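PDB 4H3U: SnoaL-like domain-containing protein from Catenulispora acidiphila, which is of unknown function but has a ketosteroid isomerase-like, SnoaL-type fold and may take part in trimethylamine metabolism. Local coordinates for residues Arg94-Tyr105 and Ala117-Thr126; Leu49-Ala60 and Arg127-Tyr138. All blocks are in the same frame, centred on the assembly; numbering follows the deposited sequence. Where two conformers were deposited one is given.

Contact 1: residues Arg94-Tyr105 and Ala117-Thr126. With CD (cadmium ion), chain F.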
loop_
_atom_site.group_PDB
_atom_site.type_symbol
_atom_site.label_atom_id
_atom_site.label_comp_id
_atom_site.label_asym_id
_atom_site.label_seq_id
_atom_site.Cartn_x
_atom_site.Cartn_y
_atom_site.Cartn_z
ATOM N N ARG A 94 -14.719 3.742 6.498
ATOM C CA ARG A 94 -15.452 2.515 6.256
ATOM C C ARG A 94 -16.410 2.700 5.080
ATOM O O ARG A 94 -17.096 3.710 4.992
ATOM C CB ARG A 94 -16.348 2.158 7.504
ATOM C CG ARG A 94 -17.197 0.912 7.243
ATOM C CD ARG A 94 -18.020 0.402 8.414
ATOM N NE ARG A 94 -17.196 -0.161 9.481
ATOM C CZ ARG A 94 -16.723 -1.407 9.556
ATOM N NH1 ARG A 94 -16.043 -1.762 10.637
ATOM N NH2 ARG A 94 -16.888 -2.294 8.584
ATOM N N ALA A 95 -16.484 1.664 4.254
ATOM C CA ALA A 95 -17.414 1.529 3.138
ATOM C C ALA A 95 -17.966 0.108 3.275
ATOM O O ALA A 95 -17.368 -0.853 2.827
ATOM C CB ALA A 95 -16.730 1.755 1.805
ATOM N N GLY A 96 -19.130 -0.001 3.917
ATOM C CA GLY A 96 -19.747 -1.316 4.113
ATOM C C GLY A 96 -18.867 -2.220 4.955
ATOM O O GLY A 96 -18.501 -1.876 6.072
ATOM N N ASP A 97 -18.515 -3.384 4.415
ATOM C CA ASP A 97 -17.661 -4.297 5.154
ATOM C C ASP A 97 -16.167 -4.028 4.951
ATOM O O ASP A 97 -15.356 -4.808 5.395
ATOM C CB ASP A 97 -17.929 -5.724 4.723
ATOM C CG ASP A 97 -19.302 -6.206 5.125
ATOM O OD1 ASP A 97 -19.787 -5.876 6.249
ATOM O OD2 ASP A 97 -19.867 -6.949 4.318
ATOM N N HIS A 98 -15.821 -2.925 4.311
ATOM C CA HIS A 98 -14.429 -2.604 4.031
ATOM C C HIS A 98 -14.002 -1.410 4.825
ATOM O O HIS A 98 -14.752 -0.462 5.006
ATOM C CB HIS A 98 -14.281 -2.296 2.548
ATOM C CG HIS A 98 -14.720 -3.421 1.663
ATOM N ND1 HIS A 98 -13.850 -4.399 1.238
ATOM C CD2 HIS A 98 -15.936 -3.772 1.216
ATOM C CE1 HIS A 98 -14.507 -5.294 0.536
ATOM N NE2 HIS A 98 -15.781 -4.929 0.480
ATOM N N VAL A 99 -12.828 -1.473 5.409
ATOM C CA VAL A 99 -12.251 -0.371 6.153
ATOM C C VAL A 99 -10.851 -0.109 5.559
ATOM O O VAL A 99 -10.059 -1.021 5.347
ATOM C CB VAL A 99 -12.139 -0.708 7.657
ATOM C CG1 VAL A 99 -11.469 0.404 8.419
ATOM C CG2 VAL A 99 -13.505 -1.013 8.262
ATOM N N THR A 100 -10.580 1.164 5.315
ATOM C CA THR A 100 -9.274 1.608 4.875
ATOM C C THR A 100 -8.616 2.396 5.985
ATOM O O THR A 100 -9.248 3.298 6.567
ATOM C CB THR A 100 -9.396 2.459 3.618
ATOM O OG1 THR A 100 -10.043 1.707 2.609
ATOM C CG2 THR A 100 -8.041 2.971 3.164
ATOM N N ILE A 101 -7.349 2.071 6.259
ATOM C CA ILE A 101 -6.583 2.733 7.279
ATOM C C ILE A 101 -5.354 3.377 6.684
ATOM O O ILE A 101 -4.589 2.706 5.994
ATOM C CB ILE A 101 -6.127 1.741 8.358
ATOM C CG1 ILE A 101 -7.279 0.948 8.960
ATOM C CG2 ILE A 101 -5.357 2.465 9.463
ATOM C CD1 ILE A 101 -6.860 -0.229 9.808
ATOM N N GLU A 102 -5.168 4.667 6.930
ATOM C CA GLU A 102 -3.919 5.351 6.647
ATOM C C GLU A 102 -3.235 5.495 8.030
ATOM O O GLU A 102 -3.769 6.128 8.957
ATOM C CB GLU A 102 -4.134 6.715 6.021
ATOM C CG GLU A 102 -4.737 6.594 4.656
ATOM C CD GLU A 102 -4.881 7.890 3.887
ATOM O OE1 GLU A 102 -3.896 8.676 3.844
ATOM O OE2 GLU A 102 -5.953 8.088 3.249
ATOM N N ALA A 103 -2.075 4.876 8.182
ATOM C CA ALA A 103 -1.349 4.853 9.443
ATOM C C ALA A 103 0.080 5.196 9.239
ATOM O O ALA A 103 0.543 5.390 8.112
ATOM C CB ALA A 103 -1.435 3.464 10.048
ATOM N N VAL A 104 0.799 5.345 10.354
ATOM C CA VAL A 104 2.259 5.439 10.344
ATOM C C VAL A 104 2.764 4.261 11.154
ATOM O O VAL A 104 2.361 4.049 12.290
ATOM C CB VAL A 104 2.793 6.771 10.927
ATOM C CG1 VAL A 104 4.320 6.786 10.974
ATOM C CG2 VAL A 104 2.286 7.933 10.105
ATOM N N TYR A 105 3.662 3.518 10.529
ATOM C CA TYR A 105 4.310 2.344 11.101
ATOM C C TYR A 105 5.767 2.670 11.413
ATOM O O TYR A 105 6.511 3.073 10.537
ATOM C CB TYR A 105 4.240 1.217 10.092
ATOM C CG TYR A 105 5.028 -0.024 10.411
ATOM C CD1 TYR A 105 5.200 -0.448 11.720
ATOM C CD2 TYR A 105 5.698 -0.712 9.441
ATOM C CE1 TYR A 105 5.976 -1.568 12.020
ATOM C CE2 TYR A 105 6.365 -1.906 9.709
ATOM C CZ TYR A 105 6.463 -2.350 10.991
ATOM O OH TYR A 105 7.162 -3.501 11.264
ATOM N N ALA A 117 10.139 5.319 10.417
ATOM C CA ALA A 117 8.671 5.573 10.486
ATOM C C ALA A 117 8.229 5.805 9.049
ATOM O O ALA A 117 8.788 6.662 8.364
ATOM C CB ALA A 117 8.309 6.716 11.399
ATOM N N VAL A 118 7.214 5.052 8.589
ATOM C CA VAL A 118 6.732 5.183 7.226
ATOM C C VAL A 118 5.209 5.201 7.206
ATOM O O VAL A 118 4.550 4.570 8.046
ATOM C CB VAL A 118 7.219 4.020 6.339
ATOM C CG1 VAL A 118 8.746 4.047 6.155
ATOM C CG2 VAL A 118 6.784 2.636 6.843
ATOM N N PRO A 119 4.622 5.828 6.179
ATOM C CA PRO A 119 3.179 5.703 5.994
ATOM C C PRO A 119 2.823 4.267 5.556
ATOM O O PRO A 119 3.518 3.642 4.764
ATOM C CB PRO A 119 2.864 6.715 4.887
ATOM C CG PRO A 119 4.151 6.873 4.137
ATOM C CD PRO A 119 5.235 6.694 5.161
HETATM N N MSE A 120 1.668 3.804 5.986
HETATM C CA MSE A 120 1.202 2.491 5.622
HETATM C C MSE A 120 -0.245 2.624 5.276
HETATM O O MSE A 120 -0.948 3.516 5.770
HETATM C CB MSE A 120 1.437 1.522 6.789
HETATM C CG MSE A 120 1.115 0.037 6.500
HETATM SE SE MSE A 120 1.737 -1.177 7.946
HETATM C CE MSE A 120 0.918 0.007 9.290
ATOM N N ALA A 121 -0.644 1.767 4.341
ATOM C CA ALA A 121 -2.075 1.615 3.955
ATOM C C ALA A 121 -2.466 0.208 4.359
ATOM O O ALA A 121 -1.856 -0.771 3.903
ATOM C CB ALA A 121 -2.270 1.858 2.456
ATOM N N THR A 122 -3.510 0.081 5.166
ATOM C CA THR A 122 -4.042 -1.201 5.558
ATOM C C THR A 122 -5.505 -1.297 5.146
ATOM O O THR A 122 -6.320 -0.401 5.383
ATOM C CB THR A 122 -3.891 -1.425 7.069
ATOM O OG1 THR A 122 -2.490 -1.540 7.368
ATOM C CG2 THR A 122 -4.652 -2.647 7.578
ATOM N N LEU A 123 -5.804 -2.384 4.461
ATOM C CA LEU A 123 -7.171 -2.664 3.975
ATOM C C LEU A 123 -7.722 -3.796 4.807
ATOM O O LEU A 123 -7.181 -4.920 4.777
ATOM C CB LEU A 123 -7.136 -3.068 2.508
ATOM C CG LEU A 123 -6.398 -2.117 1.570
ATOM C CD1 LEU A 123 -6.561 -2.535 0.126
ATOM C CD2 LEU A 123 -6.766 -0.663 1.733
ATOM N N LEU A 124 -8.850 -3.530 5.491
ATOM C CA LEU A 124 -9.515 -4.574 6.243
ATOM C C LEU A 124 -10.855 -4.931 5.588
ATOM O O LEU A 124 -11.539 -4.055 5.043
ATOM C CB LEU A 124 -9.850 -4.114 7.671
ATOM C CG LEU A 124 -8.741 -3.594 8.548
ATOM C CD1 LEU A 124 -9.279 -3.262 9.940
ATOM C CD2 LEU A 124 -7.594 -4.597 8.626
ATOM N N ARG A 125 -11.225 -6.181 5.682
ATOM C CA ARG A 125 -12.591 -6.616 5.463
ATOM C C ARG A 125 -13.073 -7.145 6.798
ATOM O O ARG A 125 -12.357 -7.869 7.478
ATOM C CB ARG A 125 -12.707 -7.653 4.400
ATOM C CG ARG A 125 -14.142 -7.939 4.020
ATOM C CD ARG A 125 -14.250 -8.891 2.832
ATOM N NE ARG A 125 -13.451 -8.323 1.752
ATOM C CZ ARG A 125 -12.252 -8.737 1.339
ATOM N NH1 ARG A 125 -11.640 -8.022 0.411
ATOM N NH2 ARG A 125 -11.665 -9.839 1.815
ATOM N N THR A 126 -14.292 -6.767 7.173
ATOM C CA THR A 126 -14.849 -7.118 8.506
ATOM C C THR A 126 -16.197 -7.821 8.379
ATOM O O THR A 126 -16.857 -7.800 7.330
ATOM C CB THR A 126 -15.084 -5.865 9.363
ATOM O OG1 THR A 126 -16.069 -5.019 8.733
ATOM C CG2 THR A 126 -13.761 -5.132 9.543
HETATM CD CD CD F . -17.550 -5.871 -0.480
HETATM O O HOH W 1 -18.705 -5.642 8.956
HETATM O O HOH W 2 -11.157 -3.915 2.330
HETATM O O HOH W 3 -17.477 -7.545 1.142
#

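Contact 2: residues Leu49-Ala60 and Arg127-Tyr138. With CD (cadmium ion), chain D.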
loop_
_atom_site.group_PDB
_atom_site.type_symbol
_atom_site.label_atom_id
_atom_site.label_comp_id
_atom_site.label_asym_id
_atom_site.label_seq_id
_atom_site.Cartn_x
_atom_site.Cartn_y
_atom_site.Cartn_z
ATOM N N LEU A 49 -8.735 -10.372 17.241
ATOM C CA LEU A 49 -9.592 -9.564 16.383
ATOM C C LEU A 49 -10.059 -10.271 15.121
ATOM O O LEU A 49 -10.956 -9.777 14.454
ATOM C CB LEU A 49 -8.838 -8.297 15.954
ATOM C CG LEU A 49 -8.339 -7.405 17.082
ATOM C CD1 LEU A 49 -7.523 -6.258 16.530
ATOM C CD2 LEU A 49 -9.505 -6.915 17.953
ATOM N N PHE A 50 -9.452 -11.404 14.777
ATOM C CA PHE A 50 -9.662 -12.076 13.513
ATOM C C PHE A 50 -10.539 -13.311 13.578
ATOM O O PHE A 50 -10.591 -14.051 14.546
ATOM C CB PHE A 50 -8.289 -12.499 12.925
ATOM C CG PHE A 50 -7.499 -11.331 12.397
ATOM C CD1 PHE A 50 -7.456 -11.055 11.041
ATOM C CD2 PHE A 50 -6.808 -10.491 13.270
ATOM C CE1 PHE A 50 -6.767 -9.971 10.563
ATOM C CE2 PHE A 50 -6.140 -9.386 12.783
ATOM C CZ PHE A 50 -6.128 -9.126 11.433
ATOM N N ALA A 51 -11.260 -13.516 12.462
ATOM C CA ALA A 51 -12.056 -14.699 12.251
ATOM C C ALA A 51 -11.184 -15.938 12.288
ATOM O O ALA A 51 -9.969 -15.881 12.036
ATOM C CB ALA A 51 -12.782 -14.625 10.915
ATOM N N ALA A 52 -11.803 -17.104 12.467
ATOM C CA ALA A 52 -11.075 -18.333 12.568
ATOM C C ALA A 52 -10.263 -18.627 11.319
ATOM O O ALA A 52 -9.173 -19.206 11.408
ATOM C CB ALA A 52 -12.008 -19.491 12.862
ATOM N N ASP A 53 -10.811 -18.249 10.165
ATOM C CA ASP A 53 -10.175 -18.394 8.873
ATOM C C ASP A 53 -9.712 -17.059 8.306
ATOM O O ASP A 53 -9.496 -16.910 7.113
ATOM C CB ASP A 53 -11.126 -19.121 7.886
ATOM C CG ASP A 53 -12.468 -18.416 7.701
ATOM O OD1 ASP A 53 -13.213 -18.894 6.819
ATOM O OD2 ASP A 53 -12.782 -17.414 8.409
ATOM N N GLY A 54 -9.556 -16.075 9.167
ATOM C CA GLY A 54 -9.099 -14.772 8.747
ATOM C C GLY A 54 -7.680 -14.810 8.198
ATOM O O GLY A 54 -6.857 -15.596 8.644
ATOM N N THR A 55 -7.404 -13.922 7.263
ATOM C CA THR A 55 -6.086 -13.831 6.649
ATOM C C THR A 55 -5.407 -12.492 6.927
ATOM O O THR A 55 -6.055 -11.459 7.094
ATOM C CB THR A 55 -6.179 -14.045 5.123
ATOM O OG1 THR A 55 -7.009 -13.046 4.542
ATOM C CG2 THR A 55 -6.738 -15.423 4.821
ATOM N N TYR A 56 -4.073 -12.548 6.950
ATOM C CA TYR A 56 -3.259 -11.384 7.153
ATOM C C TYR A 56 -2.126 -11.467 6.121
ATOM O O TYR A 56 -1.386 -12.455 6.082
ATOM C CB TYR A 56 -2.662 -11.371 8.600
ATOM C CG TYR A 56 -2.202 -10.011 9.084
ATOM C CD1 TYR A 56 -2.867 -9.367 10.122
ATOM C CD2 TYR A 56 -1.129 -9.338 8.486
ATOM C CE1 TYR A 56 -2.536 -8.114 10.513
ATOM C CE2 TYR A 56 -0.830 -8.050 8.857
ATOM C CZ TYR A 56 -1.554 -7.432 9.881
ATOM O OH TYR A 56 -1.318 -6.116 10.231
ATOM N N VAL A 57 -1.969 -10.444 5.292
ATOM C CA VAL A 57 -0.908 -10.370 4.302
ATOM C C VAL A 57 -0.145 -9.064 4.487
ATOM O O VAL A 57 -0.722 -8.005 4.402
ATOM C CB VAL A 57 -1.469 -10.445 2.865
ATOM C CG1 VAL A 57 -0.313 -10.344 1.877
ATOM C CG2 VAL A 57 -2.245 -11.736 2.668
ATOM N N ASP A 58 1.182 -9.178 4.650
ATOM C CA ASP A 58 2.089 -8.035 4.620
ATOM C C ASP A 58 2.752 -8.065 3.259
ATOM O O ASP A 58 3.556 -8.954 2.974
ATOM C CB ASP A 58 3.094 -8.083 5.763
ATOM C CG ASP A 58 4.042 -6.924 5.767
ATOM O OD1 ASP A 58 4.519 -6.519 4.674
ATOM O OD2 ASP A 58 4.361 -6.419 6.881
ATOM N N HIS A 59 2.367 -7.125 2.393
ATOM C CA HIS A 59 2.892 -7.105 1.042
ATOM C C HIS A 59 4.331 -6.598 0.960
ATOM O O HIS A 59 5.010 -6.911 -0.022
ATOM C CB HIS A 59 1.958 -6.274 0.135
ATOM C CG HIS A 59 0.644 -6.917 -0.140
ATOM N ND1 HIS A 59 0.454 -7.910 -1.074
ATOM C CD2 HIS A 59 -0.579 -6.651 0.382
ATOM C CE1 HIS A 59 -0.830 -8.236 -1.096
ATOM N NE2 HIS A 59 -1.487 -7.475 -0.229
ATOM N N ALA A 60 4.740 -5.766 1.892
ATOM C CA ALA A 60 6.102 -5.218 1.843
ATOM C C ALA A 60 7.139 -6.334 2.051
ATOM O O ALA A 60 8.139 -6.386 1.358
ATOM C CB ALA A 60 6.248 -4.089 2.868
ATOM N N ARG A 127 -16.590 -8.431 9.489
ATOM C CA ARG A 127 -17.894 -9.095 9.647
ATOM C C ARG A 127 -18.272 -8.738 11.089
ATOM O O ARG A 127 -17.784 -9.341 12.052
ATOM C CB ARG A 127 -17.778 -10.600 9.427
ATOM C CG ARG A 127 -19.072 -11.414 9.535
ATOM C CD ARG A 127 -18.709 -12.889 9.741
ATOM N NE ARG A 127 -17.922 -13.433 8.632
ATOM C CZ ARG A 127 -17.086 -14.473 8.713
ATOM N NH1 ARG A 127 -16.785 -15.029 9.885
ATOM N NH2 ARG A 127 -16.435 -14.876 7.628
ATOM N N GLY A 128 -19.119 -7.726 11.259
ATOM C CA GLY A 128 -19.409 -7.233 12.595
ATOM C C GLY A 128 -18.104 -6.649 13.097
ATOM O O GLY A 128 -17.455 -5.889 12.351
ATOM N N GLU A 129 -17.692 -7.040 14.317
ATOM C CA GLU A 129 -16.431 -6.622 14.884
ATOM C C GLU A 129 -15.209 -7.426 14.399
ATOM O O GLU A 129 -14.116 -6.898 14.482
ATOM C CB GLU A 129 -16.448 -6.764 16.395
ATOM C CG GLU A 129 -17.504 -5.955 17.119
ATOM C CD GLU A 129 -17.025 -5.604 18.506
ATOM O OE1 GLU A 129 -15.817 -5.464 18.634
ATOM O OE2 GLU A 129 -17.820 -5.340 19.431
ATOM N N GLU A 130 -15.392 -8.636 13.846
ATOM C CA GLU A 130 -14.267 -9.502 13.411
ATOM C C GLU A 130 -13.674 -9.072 12.081
ATOM O O GLU A 130 -14.360 -8.697 11.156
ATOM C CB GLU A 130 -14.730 -10.951 13.137
ATOM C CG GLU A 130 -15.231 -11.766 14.303
ATOM C CD GLU A 130 -15.191 -13.247 13.977
ATOM O OE1 GLU A 130 -15.849 -13.720 13.046
ATOM O OE2 GLU A 130 -14.523 -13.958 14.713
ATOM N N ILE A 131 -12.353 -9.227 11.998
ATOM C CA ILE A 131 -11.602 -8.991 10.775
ATOM C C ILE A 131 -11.469 -10.305 10.010
ATOM O O ILE A 131 -10.993 -11.296 10.554
ATOM C CB ILE A 131 -10.218 -8.398 11.036
ATOM C CG1 ILE A 131 -10.318 -7.112 11.866
ATOM C CG2 ILE A 131 -9.521 -8.182 9.704
ATOM C CD1 ILE A 131 -8.990 -6.569 12.339
ATOM N N THR A 132 -11.941 -10.325 8.764
ATOM C CA THR A 132 -11.783 -11.477 7.914
ATOM C C THR A 132 -10.538 -11.404 7.035
ATOM O O THR A 132 -10.009 -12.434 6.636
ATOM C CB THR A 132 -13.037 -11.749 7.059
ATOM O OG1 THR A 132 -13.239 -10.673 6.154
ATOM C CG2 THR A 132 -14.252 -11.880 7.949
ATOM N N SER A 133 -10.100 -10.189 6.715
ATOM C CA SER A 133 -8.904 -9.971 5.901
ATOM C C SER A 133 -8.199 -8.681 6.315
ATOM O O SER A 133 -8.836 -7.673 6.553
ATOM C CB SER A 133 -9.292 -9.865 4.402
ATOM O OG SER A 133 -8.211 -9.445 3.597
ATOM N N ASP A 134 -6.869 -8.765 6.422
ATOM C CA ASP A 134 -6.028 -7.587 6.602
ATOM C C ASP A 134 -4.927 -7.672 5.524
ATOM O O ASP A 134 -4.273 -8.718 5.388
ATOM C CB ASP A 134 -5.389 -7.609 8.000
ATOM C CG ASP A 134 -4.478 -6.430 8.316
ATOM O OD1 ASP A 134 -3.588 -6.172 7.442
ATOM O OD2 ASP A 134 -4.573 -5.879 9.406
ATOM N N GLN A 135 -4.740 -6.604 4.775
ATOM C CA GLN A 135 -3.586 -6.414 3.885
ATOM C C GLN A 135 -2.870 -5.139 4.325
ATOM O O GLN A 135 -3.474 -4.081 4.386
ATOM C CB GLN A 135 -4.041 -6.221 2.469
ATOM C CG GLN A 135 -4.768 -7.394 1.872
ATOM C CD GLN A 135 -5.212 -7.053 0.481
ATOM O OE1 GLN A 135 -4.363 -6.813 -0.401
ATOM N NE2 GLN A 135 -6.504 -6.902 0.288
ATOM N N ASP A 136 -1.538 -5.249 4.519
ATOM C CA ASP A 136 -0.683 -4.114 4.856
ATOM C C ASP A 136 0.253 -3.803 3.688
ATOM O O ASP A 136 0.883 -4.716 3.151
ATOM C CB ASP A 136 0.188 -4.343 6.087
ATOM C CG ASP A 136 -0.558 -4.588 7.371
ATOM O OD1 ASP A 136 -1.779 -4.276 7.452
ATOM O OD2 ASP A 136 0.105 -5.041 8.342
ATOM N N TYR A 137 0.326 -2.535 3.307
ATOM C CA TYR A 137 1.231 -2.003 2.270
ATOM C C TYR A 137 2.030 -0.840 2.831
ATOM O O TYR A 137 1.492 0.043 3.460
ATOM C CB TYR A 137 0.422 -1.483 1.076
ATOM C CG TYR A 137 -0.428 -2.432 0.334
ATOM C CD1 TYR A 137 0.011 -2.973 -0.903
ATOM C CD2 TYR A 137 -1.696 -2.829 0.786
ATOM C CE1 TYR A 137 -0.809 -3.798 -1.647
ATOM C CE2 TYR A 137 -2.493 -3.667 0.042
ATOM C CZ TYR A 137 -2.024 -4.188 -1.175
ATOM O OH TYR A 137 -2.799 -5.044 -1.938
ATOM N N TYR A 138 3.359 -0.825 2.528
ATOM C CA TYR A 138 4.236 0.249 2.956
ATOM C C TYR A 138 5.522 0.147 2.164
ATOM O O TYR A 138 5.809 -0.903 1.558
ATOM C CB TYR A 138 4.490 0.310 4.471
ATOM C CG TYR A 138 4.993 -0.965 5.105
ATOM C CD1 TYR A 138 6.345 -1.224 5.284
ATOM C CD2 TYR A 138 4.094 -1.961 5.468
ATOM C CE1 TYR A 138 6.759 -2.422 5.852
ATOM C CE2 TYR A 138 4.497 -3.151 6.041
ATOM C CZ TYR A 138 5.852 -3.387 6.225
ATOM O OH TYR A 138 6.281 -4.561 6.811
HETATM CD CD CD D . 5.294 -1.273 -0.786
HETATM O O HOH W 4 -12.692 -8.123 16.331
HETATM O O HOH W 5 -14.697 -16.654 13.107
HETATM O O HOH W 6 -11.093 -14.995 5.227
HETATM O O HOH W 7 -5.649 -10.738 3.805
HETATM O O HOH W 8 -9.772 -13.664 3.690
HETATM O O HOH W 9 2.540 -6.312 8.929
#

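Contact 1: residues Arg94-Tyr105 and Ala117-Thr126
T126 OG1 is gripped by two partners: R94 NH2 donates to it at 2.8 Å, almost straight (171°) and in the guanidinium plane, and a water that also bonds D97 OD1 lies 2.7 Å from T126 OG1. The same R94 NH2 also donates to G96 O in the II' turn A95-H98, while V99 CG2 lies 3.4 Å above the centre of the guanidinium plane; together these hold the group flat against the hairpin end. T126 N donates to D97 O, the first backbone bond of that end. From there to Y105-V118 the strands run antiparallel, joined by paired backbone bonds at V99-L124, I101-T122, A103-M120 and Y105-V118.

On the face of H98, the imidazole binds a cadmium ion through NE2 at 2.2 Å and, through ND1, a water that donates on to L124 O. R125 runs alongside H98 and points the same way, its plane 77° from the ring, with NE 3.4 Å from H98 CE1. Replacing R125 by an alanine would probably open a gap beside the ring, which the cadmium and the ND1 water would still hold.

The face of V99, I101 and Y105 is mostly apolar, though T122 OG1 there bonds to D136. I101 CD1 lies 3.9 Å from L124 CD1. In one of its two conformers the selenomethionine M120, with CG anti to the backbone N (chi1 -174°), brings CE to 3.6 Å from Y105 CB and its selenium to 4.9 Å from the Y105 ring centroid, an oblique Met-aromatic contact.

T100 OG1 bonds to T100 of the second subunit; E102 OE2 bonds to Y93 OH, while OE1 reaches Q135 of the second subunit. The hairpin lies between strands 82-95 and 130-138, with helices 29-39 and 140-147 packed on it.

Contact 2: residues Leu49-Ala60 and Arg127-Tyr138
Strands 54-58 and 133-138 run parallel, 5° apart with axes 4.8 Å from each other; the pairing begins at F50-I131, before both segments turn a corner, where A51 N and I131 N bond to I131 O and L49 O.

Y56 and D134 lie side by side, the carboxylate stacked on the phenol with planes 21° apart and D134 CG 3.3 Å above the ring. The Y56 hydroxyl donates to D136 OD2 at 2.6 Å, on the syn side of a carboxylate nearly perpendicular to the ring. Y138 OH likewise donates to the syn lone pair of D58 OD2, at 2.7 Å, and a water bonded to both D58 OD2 and D136 OD2 links the two acids. A60 CB sits over the centre of the Y138 ring, a CH-pi contact over one face. F50 receives I131 CB over its face and D134 CB at its edge.

On the opposite face of the sheet, Q135 OE1 accepts from H59 NE2 (3.0 Å) and from Y137 OH. With CG anti to the carbonyl carbon (chi1 -70°), the H59 imidazole lies between V57 CG1 on one face and the Y137 ring on the other, the latter an offset stack with centroids 4.2 Å apart.

Y56, D134, D136 and D58 probably line the concave interior, as in relatives of this fold, which helices 29-39 and 68-81 pack against: W38 bonds to the Y56 hydroxyl and W74 meets its ring. Strand 63-66 flanks 54-58, strand 116-127 flanks 130-138, and Y138 O binds a cadmium ion together with Y138 O of the second subunit.

Overall arrangement
Contacts 1 and 2 are neighbouring strand pairs of one mixed sheet, their centres 10 Å apart, joined where 116-127 lies next to 130-138; along the chain contact 1 is nested inside the loop that contact 2 closes. R125 O lies 2.8 Å from T132 N at the classic bulge T132-S133, and T122 OG1 lies 2.8 Å from D136 OD1, a probable hydrogen bond tying the hairpin to the acidic interior. Y105 also meets Y138 edge-to-face. This concave side is where relatives of the fold usually keep their pocket, though no active site is established here. Both contacts reach the second subunit, and each supplies a ligand to a different cadmium ion, H98 NE2 to one and Y138 O to another.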